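Local coordinates for dihydrodipicolinate synthase (Rhodopseudomonas palustris, PDB 3DZ1), which probably catalyses the formation of 4-hydroxy-tetrahydrodipicolinate from pyruvate and aspartate semialdehyde, an early step of lysine biosynthesis, like its DapA-family relatives, at residues F207-G212 with L232-Q237; P7-T12 with C165-H170; T18-D23 with P56-A61; G11-A16 with Q78-V83; L139-L144 with V148-K153. All blocks are in the same frame, centred on the assembly; numbering follows the deposited sequence.

Contact 1. Residues F207-G212 with L232-Q237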
# COMPACT_ATOMS: atom_id res chain seq x y z
N PHE A 207 14.25 -16.80 -20.48
CA PHE A 207 14.06 -15.74 -21.47
C PHE A 207 14.87 -14.49 -21.16
O PHE A 207 15.22 -13.73 -22.06
CB PHE A 207 12.57 -15.41 -21.60
CG PHE A 207 11.78 -16.48 -22.32
CD1 PHE A 207 12.03 -16.75 -23.66
CD2 PHE A 207 10.82 -17.23 -21.66
CE1 PHE A 207 11.33 -17.75 -24.33
CE2 PHE A 207 10.11 -18.23 -22.32
CZ PHE A 207 10.37 -18.49 -23.66
N GLU A 208 15.19 -14.28 -19.88
CA GLU A 208 15.98 -13.11 -19.51
C GLU A 208 17.35 -13.18 -20.17
O GLU A 208 17.90 -12.16 -20.59
CB GLU A 208 16.11 -13.02 -17.99
CG GLU A 208 14.85 -12.49 -17.32
CD GLU A 208 14.80 -12.77 -15.84
OE1 GLU A 208 14.01 -12.11 -15.14
OE2 GLU A 208 15.55 -13.67 -15.38
N MSE A 209 17.90 -14.39 -20.28
CA MSE A 209 19.20 -14.55 -20.92
C MSE A 209 19.07 -14.21 -22.40
O MSE A 209 19.95 -13.57 -22.98
CB MSE A 209 19.72 -15.98 -20.75
CG MSE A 209 20.11 -16.36 -19.33
SE MSE A 209 21.30 -15.08 -18.45
CE MSE A 209 22.79 -15.14 -19.70
N GLU A 210 17.96 -14.63 -23.01
CA GLU A 210 17.74 -14.36 -24.43
C GLU A 210 17.60 -12.85 -24.69
O GLU A 210 18.02 -12.35 -25.73
CB GLU A 210 16.49 -15.10 -24.92
CG GLU A 210 16.58 -16.62 -24.75
CD GLU A 210 15.43 -17.37 -25.39
OE1 GLU A 210 14.49 -16.71 -25.90
OE2 GLU A 210 15.46 -18.62 -25.39
N ARG A 211 17.00 -12.14 -23.74
CA ARG A 211 16.82 -10.70 -23.88
C ARG A 211 18.14 -9.94 -23.80
O ARG A 211 18.24 -8.80 -24.25
CB ARG A 211 15.88 -10.16 -22.81
CG ARG A 211 14.45 -10.66 -22.94
CD ARG A 211 13.86 -10.29 -24.28
NE ARG A 211 12.45 -10.67 -24.36
CZ ARG A 211 11.46 -9.81 -24.57
NH1 ARG A 211 11.72 -8.52 -24.72
NH2 ARG A 211 10.21 -10.25 -24.64
N GLY A 212 19.16 -10.56 -23.20
CA GLY A 212 20.44 -9.90 -23.11
C GLY A 212 21.02 -9.73 -21.71
O GLY A 212 21.99 -9.00 -21.54
N LEU A 232 24.60 -22.48 -21.15
CA LEU A 232 23.91 -22.96 -22.34
C LEU A 232 23.25 -21.81 -23.08
O LEU A 232 23.26 -21.77 -24.32
CB LEU A 232 22.86 -24.01 -21.97
CG LEU A 232 23.40 -25.36 -21.51
CD1 LEU A 232 22.27 -26.19 -20.91
CD2 LEU A 232 24.05 -26.09 -22.69
N SER A 233 22.69 -20.86 -22.33
CA SER A 233 22.03 -19.72 -22.94
C SER A 233 23.02 -18.86 -23.71
O SER A 233 22.75 -18.45 -24.84
CB SER A 233 21.34 -18.88 -21.86
OG SER A 233 20.37 -19.64 -21.16
N LYS A 234 24.18 -18.59 -23.10
CA LYS A 234 25.21 -17.79 -23.75
C LYS A 234 25.76 -18.49 -24.98
O LYS A 234 26.23 -17.85 -25.93
CB LYS A 234 26.36 -17.50 -22.76
CG LYS A 234 26.01 -16.50 -21.67
CD LYS A 234 27.17 -16.37 -20.67
CE LYS A 234 26.90 -15.29 -19.64
NZ LYS A 234 26.88 -13.93 -20.24
N ALA A 235 25.70 -19.82 -24.98
CA ALA A 235 26.19 -20.62 -26.10
C ALA A 235 25.18 -20.73 -27.23
O ALA A 235 25.44 -21.38 -28.25
CB ALA A 235 26.58 -22.01 -25.61
N GLY A 236 24.02 -20.10 -27.07
CA GLY A 236 23.01 -20.15 -28.11
C GLY A 236 22.31 -21.49 -28.24
O GLY A 236 21.58 -21.72 -29.20
N GLN A 237 22.53 -22.37 -27.28
CA GLN A 237 21.90 -23.69 -27.28
C GLN A 237 20.52 -23.54 -26.63
O GLN A 237 20.30 -24.00 -25.51
CB GLN A 237 22.75 -24.68 -26.47
CG GLN A 237 24.05 -25.09 -27.15
CD GLN A 237 23.81 -25.77 -28.49
OE1 GLN A 237 22.82 -26.48 -28.67
NE2 GLN A 237 24.73 -25.57 -29.43
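M209, a selenomethionine, meets S233 where two helices come together, with their CA atoms 6.2 Å apart. The tight part lies at the roots of the two side chains. M209 CB sits 3.5 Å from S233 CB, and M209 CG is 3.8 Å from S233 OG. A small residue suits a place where the two backbones come this close. The serine hydroxyl does not need a partner across the contact: with chi1 at -60°, OG stands beside its own backbone N and turns back along the helix to bond V229 O.

Further out the packing slackens. Bends at both chi2 and chi3 coil the M209 chain, so its methyl CE reaches the aliphatic part of K234, 4.0 Å from CG. K234 is exposed and lends only this hydrocarbon run. Its chi4 of -67° turns the amine out of line with the chain, and NZ bonds D214 O. Beyond K234, the residues A235 to Q237 are exposed.

Other side chains of 207-212 serve different neighbours. E210 forms a salt bridge with R238, while R211 forms one with E177 and another with E294 of the second subunit.

G212 and G236 both have positive phi, which glycine adopts readily. G212 N bonds back to M209 O and weakly to E208 O; in the other helix G236 N bonds S233 O and Q237 N bonds L232 O. Two adjacent helices of the outer layer of a TIM barrel, 205-211 and 223-234, thus touch near their C-terminal ends, each closed by a Schellman motif.

Contact 2. Residues P7-T12 with C165-H170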
# COMPACT_ATOMS: atom_id res chain seq x y z
N PRO A 7 31.06 -3.28 -14.65
CA PRO A 7 29.86 -3.43 -15.49
C PRO A 7 29.95 -4.69 -16.34
O PRO A 7 28.96 -5.11 -16.95
CB PRO A 7 29.88 -2.16 -16.35
CG PRO A 7 30.56 -1.17 -15.45
CD PRO A 7 31.70 -1.98 -14.90
N GLU A 8 31.13 -5.30 -16.39
CA GLU A 8 31.32 -6.52 -17.17
C GLU A 8 31.03 -7.78 -16.38
O GLU A 8 31.18 -8.89 -16.90
CB GLU A 8 32.74 -6.58 -17.74
CG GLU A 8 33.05 -5.52 -18.81
CD GLU A 8 33.15 -4.11 -18.25
OE1 GLU A 8 33.93 -3.91 -17.30
OE2 GLU A 8 32.46 -3.20 -18.77
N ALA A 9 30.62 -7.63 -15.12
CA ALA A 9 30.30 -8.79 -14.29
C ALA A 9 29.25 -9.62 -15.00
O ALA A 9 28.30 -9.08 -15.57
CB ALA A 9 29.78 -8.33 -12.93
N ALA A 10 29.42 -10.94 -14.98
CA ALA A 10 28.48 -11.83 -15.65
C ALA A 10 28.49 -13.21 -15.00
O ALA A 10 29.17 -13.43 -14.00
CB ALA A 10 28.84 -11.95 -17.13
N GLY A 11 27.73 -14.14 -15.57
CA GLY A 11 27.70 -15.48 -15.02
C GLY A 11 26.66 -15.67 -13.94
O GLY A 11 25.57 -15.10 -14.00
N THR A 12 27.00 -16.46 -12.93
CA THR A 12 26.06 -16.72 -11.85
C THR A 12 26.57 -16.25 -10.49
O THR A 12 27.65 -16.65 -10.06
CB THR A 12 25.74 -18.23 -11.78
OG1 THR A 12 25.24 -18.68 -13.05
CG2 THR A 12 24.70 -18.51 -10.70
N CYS A 165 27.62 3.18 -10.18
CA CYS A 165 26.61 2.12 -10.22
C CYS A 165 27.04 1.27 -11.40
O CYS A 165 27.01 1.72 -12.55
CB CYS A 165 25.20 2.67 -10.46
SG CYS A 165 23.97 1.32 -10.53
N VAL A 166 27.44 0.03 -11.14
CA VAL A 166 27.93 -0.85 -12.20
C VAL A 166 26.99 -1.99 -12.56
O VAL A 166 27.22 -2.68 -13.55
CB VAL A 166 29.29 -1.48 -11.81
CG1 VAL A 166 30.34 -0.38 -11.61
CG2 VAL A 166 29.14 -2.30 -10.53
N MSE A 167 25.93 -2.18 -11.79
CA MSE A 167 25.05 -3.30 -12.06
C MSE A 167 23.61 -3.08 -11.62
O MSE A 167 23.33 -2.34 -10.68
CB MSE A 167 25.59 -4.55 -11.36
CG MSE A 167 24.74 -5.81 -11.50
SE MSE A 167 25.31 -7.19 -10.23
CE MSE A 167 26.95 -7.73 -11.13
N LEU A 168 22.71 -3.74 -12.33
CA LEU A 168 21.30 -3.71 -12.00
C LEU A 168 20.93 -5.14 -11.65
O LEU A 168 21.24 -6.07 -12.42
CB LEU A 168 20.45 -3.28 -13.20
CG LEU A 168 18.94 -3.56 -13.07
CD1 LEU A 168 18.32 -2.63 -12.04
CD2 LEU A 168 18.25 -3.39 -14.42
N LYS A 169 20.31 -5.34 -10.49
CA LYS A 169 19.85 -6.67 -10.14
C LYS A 169 18.41 -6.59 -10.61
O LYS A 169 17.56 -5.99 -9.94
CB LYS A 169 19.86 -6.95 -8.63
CG LYS A 169 19.43 -8.38 -8.34
CD LYS A 169 19.07 -8.62 -6.88
CE LYS A 169 18.63 -10.06 -6.69
NZ LYS A 169 18.11 -10.32 -5.32
N HIS A 170 18.17 -7.15 -11.78
CA HIS A 170 16.86 -7.14 -12.42
C HIS A 170 15.86 -8.14 -11.86
O HIS A 170 16.01 -9.35 -12.05
CB HIS A 170 17.06 -7.38 -13.92
CG HIS A 170 15.78 -7.46 -14.70
ND1 HIS A 170 15.08 -6.35 -15.12
CD2 HIS A 170 15.08 -8.53 -15.15
CE1 HIS A 170 14.00 -6.73 -15.78
NE2 HIS A 170 13.98 -8.05 -15.81
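V166, on barrel strand 165-170, receives the ring of P7 from the segment that crosses the N-terminal end of the TIM barrel before strand 11-15 begins. The ring lies obliquely against the valine, with P7 CG 3.9 Å from V166 CB and P7 CD 3.9 Å from V166 CG1. Proline suits the place because its closed ring offers a rigid apolar surface without a long side chain. Beside it, the CA-H of P7 points at V166 O, a CA-H...O contact (3.4 Å between P7 CA and V166 O, 155° at the hydrogen). With only the methyl of an alanine in place of the P7 ring, the valine's CB and CG1 would be likely to face a gap, and the backbone, no longer tied by the ring, to turn more freely.

M167, a selenomethionine, comes next. It also touches V138, L197 and M217, so it packs in the barrel interior close to M217, the predicted pyruvate-binding residue. The small A9 suits a place where the end of this long side chain comes so close. M167 CG is anti to the backbone N (chi1 178°), and a bend at chi3 brings CE against A9 CB at 3.4 Å, tighter than usual van der Waals contact.

Contact 3. Residues T18-D23 with P56-A61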
# COMPACT_ATOMS: atom_id res chain seq x y z
N THR A 18 22.09 -16.77 5.53
CA THR A 18 23.00 -16.71 6.67
C THR A 18 22.73 -17.99 7.45
O THR A 18 21.63 -18.18 7.97
CB THR A 18 22.72 -15.47 7.55
OG1 THR A 18 23.05 -14.29 6.82
CG2 THR A 18 23.56 -15.51 8.82
N PRO A 19 23.72 -18.89 7.52
CA PRO A 19 23.58 -20.17 8.24
C PRO A 19 23.45 -20.00 9.75
O PRO A 19 24.28 -19.34 10.37
CB PRO A 19 24.87 -20.92 7.87
CG PRO A 19 25.29 -20.30 6.58
CD PRO A 19 25.01 -18.84 6.82
N PHE A 20 22.41 -20.59 10.32
CA PHE A 20 22.17 -20.53 11.76
C PHE A 20 22.01 -21.94 12.33
O PHE A 20 21.63 -22.87 11.62
CB PHE A 20 20.87 -19.80 12.10
CG PHE A 20 20.85 -18.35 11.72
CD1 PHE A 20 21.76 -17.45 12.28
CD2 PHE A 20 19.89 -17.87 10.83
CE1 PHE A 20 21.70 -16.10 11.96
CE2 PHE A 20 19.83 -16.52 10.51
CZ PHE A 20 20.73 -15.63 11.08
N HIS A 21 22.30 -22.08 13.62
CA HIS A 21 22.10 -23.34 14.30
C HIS A 21 20.71 -23.14 14.91
O HIS A 21 20.13 -22.07 14.78
CB HIS A 21 23.15 -23.57 15.38
CG HIS A 21 24.51 -23.92 14.83
ND1 HIS A 21 24.72 -25.02 14.03
CD2 HIS A 21 25.71 -23.32 14.98
CE1 HIS A 21 26.00 -25.08 13.71
NE2 HIS A 21 26.62 -24.06 14.27
N ASP A 22 20.18 -24.16 15.58
CA ASP A 22 18.85 -24.05 16.16
C ASP A 22 18.70 -22.98 17.24
O ASP A 22 17.63 -22.38 17.38
CB ASP A 22 18.45 -25.42 16.70
CG ASP A 22 18.57 -26.51 15.64
OD1 ASP A 22 17.70 -26.57 14.74
OD2 ASP A 22 19.55 -27.28 15.70
N ASP A 23 19.76 -22.72 18.00
CA ASP A 23 19.71 -21.70 19.04
C ASP A 23 19.74 -20.30 18.42
O ASP A 23 19.61 -19.30 19.12
CB ASP A 23 20.89 -21.87 20.00
CG ASP A 23 22.22 -21.98 19.28
OD1 ASP A 23 22.45 -21.18 18.34
OD2 ASP A 23 23.05 -22.84 19.64
N PRO A 56 17.99 -8.41 8.61
CA PRO A 56 17.18 -7.67 9.58
C PRO A 56 17.09 -8.37 10.94
O PRO A 56 16.74 -7.74 11.94
CB PRO A 56 15.82 -7.58 8.89
CG PRO A 56 16.19 -7.52 7.44
CD PRO A 56 17.26 -8.58 7.34
N LYS A 57 17.43 -9.66 10.96
CA LYS A 57 17.38 -10.47 12.19
C LYS A 57 18.71 -10.54 12.93
O LYS A 57 18.83 -11.23 13.95
CB LYS A 57 16.92 -11.89 11.86
CG LYS A 57 15.62 -11.97 11.08
CD LYS A 57 15.26 -13.42 10.79
CE LYS A 57 14.01 -13.53 9.94
NZ LYS A 57 13.71 -14.94 9.59
N LEU A 58 19.72 -9.84 12.41
CA LEU A 58 21.05 -9.82 13.01
C LEU A 58 21.31 -8.44 13.61
O LEU A 58 20.68 -7.46 13.20
CB LEU A 58 22.11 -10.10 11.94
CG LEU A 58 21.97 -11.36 11.09
CD1 LEU A 58 22.97 -11.30 9.95
CD2 LEU A 58 22.20 -12.60 11.94
N ASP A 59 22.22 -8.35 14.58
CA ASP A 59 22.55 -7.05 15.14
C ASP A 59 23.74 -6.53 14.32
O ASP A 59 24.36 -7.29 13.57
CB ASP A 59 22.91 -7.16 16.63
CG ASP A 59 24.18 -7.93 16.88
OD1 ASP A 59 25.22 -7.60 16.27
OD2 ASP A 59 24.15 -8.87 17.71
N ALA A 60 24.05 -5.25 14.45
CA ALA A 60 25.14 -4.64 13.69
C ALA A 60 26.44 -5.46 13.67
O ALA A 60 26.99 -5.73 12.60
CB ALA A 60 25.43 -3.24 14.23
N ALA A 61 26.92 -5.86 14.84
CA ALA A 61 28.16 -6.63 14.94
C ALA A 61 28.09 -7.97 14.21
O ALA A 61 29.07 -8.40 13.59
CB ALA A 61 28.51 -6.86 16.41
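F20 and L58 make the apolar heart of this contact. The methyl CD2 of L58 comes to the edge of the phenyl ring, in its plane, and straddles one bond of the rim: it is 3.5 Å from F20 CZ and also 3.5 Å from F20 CE1. L58 CG lies anti to the carbonyl carbon (chi1 -54°), which carries both methyls toward 18-23. The other one, CD1, lies farther off, 4.3 Å from T18 OG1. A branched leucine suits the place because its two methyls can face the ring and the threonine separately.

The ring has a polar neighbour in its own segment. T18 O stands 3.3 Å above the plane of the F20 ring, displaced toward the rim, and is itself bonded by K266 NZ.

Hydrogen bonds and charges fix the two segments separately rather than joining them. T18 OG1 is bonded to G53 O, and K57 NZ reaches E54, R281 O and P283 O. D59 is the N-cap of the following helix, its OD1 accepting from E62 N, a role that suits a short acidic side chain. P56 packs on P86 of the third subunit.

The contact joins two loops at the C-terminal end of the barrel, one running from strand 11-15 to helix 28-40 and the other from strand 45-48 to helix 60-73.

Contact 4. Residues G11-A16 with Q78-V83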
# COMPACT_ATOMS: atom_id res chain seq x y z
N GLY A 11 27.73 -14.14 -15.57
CA GLY A 11 27.70 -15.48 -15.02
C GLY A 11 26.66 -15.67 -13.94
O GLY A 11 25.57 -15.10 -14.00
N THR A 12 27.00 -16.46 -12.93
CA THR A 12 26.06 -16.72 -11.85
C THR A 12 26.57 -16.25 -10.49
O THR A 12 27.65 -16.65 -10.06
CB THR A 12 25.74 -18.23 -11.78
OG1 THR A 12 25.24 -18.68 -13.05
CG2 THR A 12 24.70 -18.51 -10.70
N PHE A 13 25.80 -15.39 -9.84
CA PHE A 13 26.13 -14.91 -8.50
C PHE A 13 25.15 -15.56 -7.55
O PHE A 13 23.94 -15.40 -7.69
CB PHE A 13 26.00 -13.39 -8.40
CG PHE A 13 27.22 -12.64 -8.84
CD1 PHE A 13 27.68 -12.72 -10.15
CD2 PHE A 13 27.91 -11.83 -7.94
CE1 PHE A 13 28.81 -12.02 -10.57
CE2 PHE A 13 29.05 -11.12 -8.34
CZ PHE A 13 29.50 -11.22 -9.66
N ALA A 14 25.65 -16.30 -6.57
CA ALA A 14 24.76 -16.96 -5.62
C ALA A 14 24.38 -16.04 -4.46
O ALA A 14 25.22 -15.36 -3.90
CB ALA A 14 25.43 -18.23 -5.08
N ILE A 15 23.09 -16.00 -4.12
CA ILE A 15 22.64 -15.19 -3.00
C ILE A 15 22.70 -16.12 -1.80
O ILE A 15 21.93 -17.08 -1.70
CB ILE A 15 21.21 -14.68 -3.18
CG1 ILE A 15 21.10 -13.87 -4.48
CG2 ILE A 15 20.82 -13.80 -1.98
CD1 ILE A 15 19.70 -13.39 -4.80
N ALA A 16 23.63 -15.84 -0.89
CA ALA A 16 23.83 -16.68 0.27
C ALA A 16 22.95 -16.43 1.48
O ALA A 16 22.79 -15.29 1.93
CB ALA A 16 25.29 -16.61 0.70
N GLN A 78 33.89 -12.50 -6.48
CA GLN A 78 33.53 -11.15 -6.09
C GLN A 78 32.34 -11.25 -5.14
O GLN A 78 31.32 -11.86 -5.47
CB GLN A 78 33.16 -10.33 -7.33
CG GLN A 78 34.27 -10.25 -8.37
CD GLN A 78 33.88 -9.46 -9.60
OE1 GLN A 78 32.93 -9.81 -10.31
NE2 GLN A 78 34.63 -8.39 -9.88
N VAL A 79 32.46 -10.66 -3.95
CA VAL A 79 31.38 -10.70 -2.97
C VAL A 79 30.68 -9.35 -2.86
O VAL A 79 31.32 -8.31 -2.64
CB VAL A 79 31.89 -11.13 -1.58
CG1 VAL A 79 30.78 -10.99 -0.54
CG2 VAL A 79 32.36 -12.57 -1.63
N ILE A 80 29.36 -9.37 -3.00
CA ILE A 80 28.55 -8.16 -2.93
C ILE A 80 27.78 -8.16 -1.61
O ILE A 80 27.11 -9.13 -1.28
CB ILE A 80 27.55 -8.12 -4.10
CG1 ILE A 80 28.33 -8.10 -5.42
CG2 ILE A 80 26.65 -6.90 -3.99
CD1 ILE A 80 27.48 -8.41 -6.62
N VAL A 81 27.89 -7.07 -0.86
CA VAL A 81 27.20 -6.99 0.42
C VAL A 81 25.99 -6.07 0.32
O VAL A 81 26.09 -4.93 -0.15
CB VAL A 81 28.15 -6.46 1.52
CG1 VAL A 81 27.42 -6.45 2.87
CG2 VAL A 81 29.40 -7.33 1.59
N GLY A 82 24.84 -6.57 0.74
CA GLY A 82 23.63 -5.76 0.71
C GLY A 82 23.77 -4.74 1.83
O GLY A 82 24.05 -5.11 2.96
N VAL A 83 23.60 -3.46 1.51
CA VAL A 83 23.72 -2.42 2.53
C VAL A 83 22.45 -1.60 2.70
O VAL A 83 22.46 -0.59 3.39
CB VAL A 83 24.90 -1.46 2.23
CG1 VAL A 83 26.21 -2.22 2.22
CG2 VAL A 83 24.68 -0.75 0.91
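F13 presses the CD2-CE2 side of its ring toward I80, whose terminal methyl CD1 lies 3.6 Å from F13 CE2. The two side chains cross at about a right angle, and the methyl approaches the ring obliquely. Q78 meets the same ring: its backbone O is 3.7 Å from F13 CE2, and its amide OE1 is 3.8 Å from F13 CZ. The Q78 amide is turned 49° from the ring plane, so the two flat groups do not stack.

These are the first and third strands of the TIM barrel, with strand 45-48 between them. Their side chains therefore meet inside the barrel, with no backbone hydrogen bond across; the nearest CA atoms, of F13 and Q78, are 8.6 Å apart. A large aromatic suits this place because it can span such a distance. Replacing F13 with alanine would probably leave the I80 methyl facing a gap and take the ring's rim away from Q78 O and OE1.

F13 CG lies anti to the carbonyl carbon (chi1 -86°), sending the ring toward strand 78-82. The F13 backbone bonds A216 and T218 on either side of M217 in strand 215-218. M217, predicted to bind pyruvate, also touches the side chains of F13, I15 and I80. I80 packs on T47 of the intervening strand as well, while Q78 rests on A104.

Contact 5. Residues L139-L144 with V148-K153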
# COMPACT_ATOMS: atom_id res chain seq x y z
N LEU A 139 22.14 -1.71 -8.16
CA LEU A 139 20.79 -1.17 -7.99
C LEU A 139 19.80 -2.34 -7.99
O LEU A 139 19.70 -3.07 -8.98
CB LEU A 139 20.46 -0.22 -9.15
CG LEU A 139 19.04 0.36 -9.19
CD1 LEU A 139 18.76 1.14 -7.92
CD2 LEU A 139 18.89 1.25 -10.42
N GLN A 140 19.08 -2.52 -6.89
CA GLN A 140 18.10 -3.60 -6.82
C GLN A 140 16.70 -3.11 -7.20
O GLN A 140 16.16 -2.20 -6.57
CB GLN A 140 18.06 -4.22 -5.41
CG GLN A 140 16.93 -5.23 -5.24
CD GLN A 140 16.99 -5.97 -3.92
OE1 GLN A 140 17.36 -5.39 -2.90
NE2 GLN A 140 16.61 -7.24 -3.93
N ASP A 141 16.15 -3.73 -8.24
CA ASP A 141 14.82 -3.39 -8.77
C ASP A 141 13.92 -4.61 -8.57
O ASP A 141 13.89 -5.52 -9.39
CB ASP A 141 14.96 -3.06 -10.26
CG ASP A 141 13.64 -2.73 -10.92
OD1 ASP A 141 12.64 -2.47 -10.20
OD2 ASP A 141 13.59 -2.73 -12.17
N TYR A 142 13.17 -4.61 -7.47
CA TYR A 142 12.31 -5.73 -7.11
C TYR A 142 10.97 -5.24 -6.57
O TYR A 142 10.70 -5.33 -5.37
CB TYR A 142 13.05 -6.56 -6.05
CG TYR A 142 12.49 -7.92 -5.72
CD1 TYR A 142 11.59 -8.57 -6.57
CD2 TYR A 142 12.91 -8.59 -4.57
CE1 TYR A 142 11.14 -9.86 -6.28
CE2 TYR A 142 12.46 -9.87 -4.27
CZ TYR A 142 11.58 -10.50 -5.13
OH TYR A 142 11.16 -11.78 -4.83
N PRO A 143 10.11 -4.72 -7.46
CA PRO A 143 8.79 -4.20 -7.12
C PRO A 143 7.92 -5.15 -6.30
O PRO A 143 7.23 -4.73 -5.37
CB PRO A 143 8.16 -3.92 -8.48
CG PRO A 143 9.34 -3.59 -9.34
CD PRO A 143 10.35 -4.63 -8.91
N LEU A 144 7.94 -6.43 -6.65
CA LEU A 144 7.13 -7.42 -5.95
C LEU A 144 7.22 -7.33 -4.43
O LEU A 144 6.21 -7.44 -3.74
CB LEU A 144 7.53 -8.83 -6.39
CG LEU A 144 6.69 -9.93 -5.73
CD1 LEU A 144 5.27 -9.84 -6.26
CD2 LEU A 144 7.28 -11.30 -6.01
N VAL A 148 8.34 -0.21 -4.76
CA VAL A 148 8.83 0.81 -5.68
C VAL A 148 8.93 0.30 -7.12
O VAL A 148 9.36 -0.82 -7.37
CB VAL A 148 10.22 1.33 -5.25
CG1 VAL A 148 10.72 2.36 -6.24
CG2 VAL A 148 10.13 1.91 -3.85
N VAL A 149 8.51 1.13 -8.07
CA VAL A 149 8.57 0.78 -9.48
C VAL A 149 9.49 1.78 -10.17
O VAL A 149 9.34 2.99 -10.00
CB VAL A 149 7.17 0.81 -10.15
CG1 VAL A 149 7.30 0.51 -11.64
CG2 VAL A 149 6.26 -0.21 -9.49
N MSE A 150 10.45 1.26 -10.94
CA MSE A 150 11.41 2.09 -11.66
C MSE A 150 11.35 1.85 -13.17
O MSE A 150 11.59 0.73 -13.62
CB MSE A 150 12.83 1.78 -11.19
CG MSE A 150 13.02 1.83 -9.68
SE MSE A 150 14.87 1.47 -9.25
CE MSE A 150 14.72 1.36 -7.33
N THR A 151 11.04 2.88 -13.95
CA THR A 151 11.00 2.72 -15.40
C THR A 151 12.42 2.64 -15.93
O THR A 151 13.37 3.04 -15.25
CB THR A 151 10.32 3.91 -16.10
OG1 THR A 151 11.11 5.09 -15.90
CG2 THR A 151 8.93 4.13 -15.53
N PRO A 152 12.60 2.10 -17.14
CA PRO A 152 13.94 1.99 -17.73
C PRO A 152 14.63 3.35 -17.75
O PRO A 152 15.83 3.45 -17.50
CB PRO A 152 13.66 1.45 -19.12
CG PRO A 152 12.51 0.52 -18.86
CD PRO A 152 11.62 1.35 -17.94
N LYS A 153 13.87 4.41 -18.05
CA LYS A 153 14.43 5.76 -18.09
C LYS A 153 14.90 6.21 -16.71
O LYS A 153 15.91 6.91 -16.58
CB LYS A 153 13.39 6.76 -18.63
CG LYS A 153 13.07 6.57 -20.10
CD LYS A 153 12.08 7.61 -20.61
CE LYS A 153 11.85 7.45 -22.11
NZ LYS A 153 10.88 8.45 -22.65
O HOH W 1 12.03 -1.07 -7.84
O HOH W 2 10.40 -1.46 -11.46
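D141 OD1 takes a hydrogen from each of two waters, both at 2.8 Å, and through them it holds the backbone of 148-150. The first water also donates to V148 O at 2.7 Å; the second accepts from M150 N at 2.8 Å. This is a loop at the C-terminal end of TIM-barrel strand 137-141, where the chain makes the short helix 143-146 and turns back toward helix 152-161. An aspartate suits the strand end because its second oxygen, OD2, remains for a salt bridge with K178, and K178 NZ also bonds M150 O.

P143 starts the short helix, a place where no N-H is needed for the first turn. Its ring lies against V148 O, 3.4 Å from P143 CG, and its CA-H makes a bent contact with the same oxygen (126° at the hydrogen). V149 packs its CG2 beside P143 CB and also meets T116 of the fourth subunit.

The apolar end belongs to M150, a selenomethionine. Extended beyond CG (chi2 -178°), its chain crosses the L139 side chain at a slant. M150 SE and CE both meet L139 CD1, each at 4.1 Å, and CE also comes to 3.9 Å from Q140 O.

In the fold
From the N terminus, contacts 2 and 4 start together, sharing G11 and T12. Of these two, contact 4 closes the sooner, at 78-83, linking the first and third barrel strands. Contact 3 has by then closed within its loop, joining the loops after the first two strands. Contact 2 closes only at 165-170, the sixth strand, and its span also takes in contact 5, where the end of the fifth strand is held to the lead-in of helix 152-161. Contacts 2 and 5 meet directly, for L139 and K169 lie on neighbouring strands whose backbones probably hydrogen-bond. Contact 1 follows in series, tying helices 205-211 and 223-234 on the outside.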